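B11L5F_LGL (Synthetic construct, PDB 6CZG) is a computationally designed beta barrel, made de novo, that probably binds a small ligand. Local coordinates at residues A[8-13]-A[90-95]; A[59-64]-A[85-90]. All blocks are in the same frame, centred on the assembly; numbering follows the deposited sequence.

Contact 1 (A[8-13]-A[90-95]); sequences ASLLPG and DSPTQF
Leu-10 and Pro-92 bring the two backbones nearest each other, CA to CA 6.3 Å, with no hydrogen bond spanning the gap between the N-terminal helix and the tight turn that follows strand 81-91. That turn is type I, from Ser-91 to Gln-94, closed by Gln-94 N on Ser-91 O. Next to it lies a classic beta bulge: Asp-90 N and Ser-91 N both donate to Gln-94 O, at 3.1 and 2.9 Å. The main side-chain contact is a CH-pi interaction. Methyl CD2 of Leu-11 sits 3.7 Å from the centroid of the Phe-95 ring, only 11° off the ring normal, so it touches all six ring carbons rather than one edge. CG of Leu-11 follows it down over CZ of Phe-95, also at 3.7 Å. With CG anti to its own carbonyl carbon (chi1 -83°), the Phe-95 ring is swung toward Leu-11 and Leu-10. Leu-10 meets the same ring differently, its CB lying near the ring plane at the edge, 4.3 Å from CZ of Phe-95, while its CD1 rests against CA of Pro-92 at 4.1 Å. With an alanine at Phe-95 the Leu-11 methyl would probably lose the flat surface under it, opening a gap between the end of the helix and the hairpin. Around this pair the packing continues: Phe-95 forms a T-shaped stack with Trp-15, whose NE1 donates to Leu-11 O, and pairs through its backbone with Leu-111. Helix 6-10 and the residue after it lie across one end of the barrel, Ala-8 against strand 40-48, Leu-10 against strand 81-91 and Leu-11 against strand 68-75.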
# COMPACT_ATOMS: atom_id res chain seq x y z
N ALA A 8 -2.70 7.23 -9.93
CA ALA A 8 -4.06 7.14 -9.41
C ALA A 8 -5.01 6.55 -10.44
O ALA A 8 -6.00 5.90 -10.07
CB ALA A 8 -4.55 8.52 -8.96
N SER A 9 -4.75 6.77 -11.73
CA SER A 9 -5.59 6.18 -12.76
C SER A 9 -5.37 4.68 -12.88
O SER A 9 -6.30 3.95 -13.25
CB SER A 9 -5.33 6.86 -14.10
OG SER A 9 -6.18 7.99 -14.28
N LEU A 10 -4.17 4.20 -12.59
CA LEU A 10 -3.85 2.78 -12.75
C LEU A 10 -4.00 1.97 -11.47
O LEU A 10 -3.99 0.73 -11.54
CB LEU A 10 -2.42 2.62 -13.28
CG LEU A 10 -2.18 3.15 -14.70
CD1 LEU A 10 -0.75 2.88 -15.13
CD2 LEU A 10 -3.17 2.53 -15.67
N LEU A 11 -4.14 2.61 -10.31
CA LEU A 11 -4.19 1.92 -9.03
C LEU A 11 -5.49 1.18 -8.69
O LEU A 11 -5.42 0.16 -8.00
CB LEU A 11 -3.88 2.90 -7.90
CG LEU A 11 -2.40 2.98 -7.51
CD1 LEU A 11 -2.18 4.00 -6.41
CD2 LEU A 11 -1.88 1.60 -7.10
N PRO A 12 -6.68 1.64 -9.10
CA PRO A 12 -7.91 0.98 -8.64
C PRO A 12 -7.92 -0.52 -8.90
O PRO A 12 -7.56 -0.98 -9.99
CB PRO A 12 -9.01 1.69 -9.44
CG PRO A 12 -8.47 3.03 -9.68
CD PRO A 12 -7.00 2.83 -9.90
N GLY A 13 -8.33 -1.29 -7.89
CA GLY A 13 -8.39 -2.73 -8.00
C GLY A 13 -7.61 -3.40 -6.89
O GLY A 13 -7.29 -2.79 -5.86
N ASP A 90 5.83 1.30 -11.59
CA ASP A 90 6.84 0.62 -12.40
C ASP A 90 6.28 0.12 -13.72
O ASP A 90 6.93 0.24 -14.76
CB ASP A 90 7.45 -0.55 -11.62
CG ASP A 90 8.84 -0.91 -12.11
OD1 ASP A 90 9.82 -0.57 -11.41
OD2 ASP A 90 8.95 -1.53 -13.19
N SER A 91 5.07 -0.43 -13.70
CA SER A 91 4.36 -0.84 -14.89
C SER A 91 2.87 -0.89 -14.57
O SER A 91 2.50 -0.93 -13.39
CB SER A 91 4.86 -2.21 -15.39
OG SER A 91 4.18 -3.27 -14.74
N PRO A 92 2.00 -0.89 -15.58
CA PRO A 92 0.56 -0.99 -15.30
C PRO A 92 0.16 -2.22 -14.49
O PRO A 92 -0.98 -2.28 -14.02
CB PRO A 92 -0.06 -1.02 -16.70
CG PRO A 92 0.90 -0.26 -17.54
CD PRO A 92 2.27 -0.57 -16.99
N THR A 93 1.06 -3.20 -14.32
CA THR A 93 0.78 -4.38 -13.53
C THR A 93 1.65 -4.49 -12.28
O THR A 93 1.58 -5.50 -11.58
CB THR A 93 0.94 -5.65 -14.38
OG1 THR A 93 2.20 -5.61 -15.05
CG2 THR A 93 -0.18 -5.75 -15.41
N GLN A 94 2.46 -3.47 -11.99
CA GLN A 94 3.37 -3.56 -10.85
C GLN A 94 3.69 -2.17 -10.32
O GLN A 94 4.13 -1.29 -11.07
CB GLN A 94 4.66 -4.29 -11.23
CG GLN A 94 5.49 -4.72 -10.03
CD GLN A 94 6.91 -5.11 -10.41
OE1 GLN A 94 7.59 -4.38 -11.13
NE2 GLN A 94 7.36 -6.26 -9.92
N PHE A 95 3.49 -1.99 -9.01
CA PHE A 95 3.92 -0.81 -8.28
C PHE A 95 5.00 -1.19 -7.28
O PHE A 95 5.07 -2.34 -6.84
CB PHE A 95 2.74 -0.15 -7.54
CG PHE A 95 1.91 0.75 -8.40
CD1 PHE A 95 0.99 0.23 -9.29
CD2 PHE A 95 2.05 2.13 -8.31
CE1 PHE A 95 0.21 1.07 -10.08
CE2 PHE A 95 1.28 2.97 -9.10
CZ PHE A 95 0.36 2.44 -9.98

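Contact 2 (A[59-64]-A[85-90]); sequences GKVTCK and GQLTLD
Val-61 with Leu-87, and Lys-64 with Gln-86, join two barrel strands that are not sheet neighbours: strand 68-75 runs between them, and only side chains make the connection. In the buried pair, CG1 of Val-61 meets CD1 of Leu-87 at 4.1 Å, a single methyl-to-methyl touch that leaves their CA atoms 8.5 Å apart. The second pair is polar and belongs to the other face of the strands. Lys-64 sends NZ to OE1 of Gln-86, a short hydrogen bond of 2.6 Å. The donor stands 28° out of the carbonyl plane, and the C=O...N angle is 147°. The two chains cross at about a right angle, and CE of Lys-64 also passes 3.6 Å from OE1 of Gln-86. This split between faces follows from the fold, an eight-stranded antiparallel meander closed into a barrel: residues alternate along each strand, so Val-61 and Leu-87 pack inside with Val-71, whereas Gln-86 reaches its partner alongside Thr-68 on the outer surface. CG of Gln-86 is anti to the backbone N (chi1 169°) and the chain is extended beyond it, which carries the amide out to the lysine. The lysine needs an acceptor, which favours OE1 on its side, and a weak bond of 3.4 Å from NE2 of Gln-86 to OG1 of Thr-88 is consistent with that. The lysine charge would probably polarise the carbonyl of Gln-86; NZ also forms a long, weak ion pair with Asp-70. One residue before Lys-64, Cys-63 is joined by a disulfide to Cys-5, just ahead of helix 6-10.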
# COMPACT_ATOMS: atom_id res chain seq x y z
N GLY A 59 -6.59 3.37 4.82
CA GLY A 59 -6.02 4.69 4.67
C GLY A 59 -6.29 5.29 3.31
O GLY A 59 -7.26 4.91 2.64
N LYS A 60 -5.43 6.20 2.87
CA LYS A 60 -5.60 6.86 1.59
C LYS A 60 -4.25 7.02 0.91
O LYS A 60 -3.22 7.13 1.57
CB LYS A 60 -6.28 8.23 1.74
N VAL A 61 -4.29 7.04 -0.42
CA VAL A 61 -3.13 7.33 -1.25
C VAL A 61 -3.42 8.59 -2.04
O VAL A 61 -4.53 8.79 -2.53
CB VAL A 61 -2.78 6.15 -2.18
CG1 VAL A 61 -2.17 5.01 -1.39
CG2 VAL A 61 -4.02 5.67 -2.92
N THR A 62 -2.41 9.45 -2.15
CA THR A 62 -2.56 10.77 -2.73
C THR A 62 -1.54 10.97 -3.84
O THR A 62 -0.38 10.58 -3.69
CB THR A 62 -2.39 11.86 -1.66
OG1 THR A 62 -3.42 11.75 -0.68
CG2 THR A 62 -2.44 13.24 -2.30
N CYS A 63 -1.98 11.57 -4.94
CA CYS A 63 -1.08 11.90 -6.04
C CYS A 63 0.10 12.71 -5.52
O CYS A 63 -0.07 13.74 -4.85
CB CYS A 63 -1.83 12.69 -7.11
SG CYS A 63 -2.95 11.73 -8.15
N LYS A 64 1.31 12.24 -5.82
CA LYS A 64 2.54 12.94 -5.50
C LYS A 64 3.21 13.47 -6.76
O LYS A 64 3.44 14.68 -6.88
CB LYS A 64 3.49 12.00 -4.74
CG LYS A 64 4.48 12.69 -3.83
CD LYS A 64 5.72 11.83 -3.65
CE LYS A 64 6.70 12.45 -2.68
NZ LYS A 64 7.45 11.41 -1.91
N GLY A 85 4.52 5.97 3.37
CA GLY A 85 5.52 5.71 2.35
C GLY A 85 5.15 6.30 1.02
O GLY A 85 4.38 7.26 0.94
N GLN A 86 5.72 5.72 -0.03
CA GLN A 86 5.53 6.19 -1.40
C GLN A 86 5.34 5.00 -2.32
O GLN A 86 6.10 4.03 -2.26
CB GLN A 86 6.73 7.03 -1.86
CG GLN A 86 6.74 7.34 -3.34
CD GLN A 86 7.89 8.25 -3.74
OE1 GLN A 86 8.21 9.21 -3.03
NE2 GLN A 86 8.52 7.95 -4.87
N LEU A 87 4.32 5.08 -3.18
CA LEU A 87 4.09 4.08 -4.21
C LEU A 87 4.62 4.61 -5.54
O LEU A 87 4.29 5.73 -5.94
CB LEU A 87 2.60 3.75 -4.34
CG LEU A 87 2.03 2.74 -3.33
CD1 LEU A 87 0.51 2.72 -3.39
CD2 LEU A 87 2.61 1.36 -3.56
N THR A 88 5.44 3.81 -6.21
CA THR A 88 6.06 4.19 -7.47
C THR A 88 5.53 3.29 -8.58
O THR A 88 5.61 2.07 -8.48
CB THR A 88 7.59 4.09 -7.38
OG1 THR A 88 8.07 4.93 -6.33
CG2 THR A 88 8.22 4.52 -8.70
N LEU A 89 4.99 3.91 -9.62
CA LEU A 89 4.51 3.17 -10.78
C LEU A 89 5.71 2.62 -11.55
O LEU A 89 6.51 3.38 -12.10
CB LEU A 89 3.66 4.07 -11.67
CG LEU A 89 3.30 3.51 -13.05
CD1 LEU A 89 2.37 2.31 -12.92
CD2 LEU A 89 2.67 4.58 -13.93
N ASP A 90 5.83 1.30 -11.59
CA ASP A 90 6.84 0.62 -12.40
C ASP A 90 6.28 0.12 -13.72
O ASP A 90 6.93 0.24 -14.76
CB ASP A 90 7.45 -0.55 -11.62
CG ASP A 90 8.84 -0.91 -12.11
OD1 ASP A 90 9.82 -0.57 -11.41
OD2 ASP A 90 8.95 -1.53 -13.19

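From the N terminus the chain passes first through helix 6-10, whose segment 8-13 does not meet its partner 90-95 until six strands of the barrel have been laid down; contact 1 therefore closes the longer loop. Contact 2 lies within that span, pairing 59-64 with 85-90 across a much shorter excursion through strand 68-75, and the two share Asp-90. They also touch directly: CZ of Phe-95 packs 3.6 Å from CD1 of Leu-89. Contact 1 ties the N-terminal helix and the residue after it to the hairpin of strands 81-91 and 94-101, contact 2 joins strands 54-65 and 81-91, and CB of Ala-8, 3.7 Å from SG of Cys-63, brings the helix onto strand 54-65.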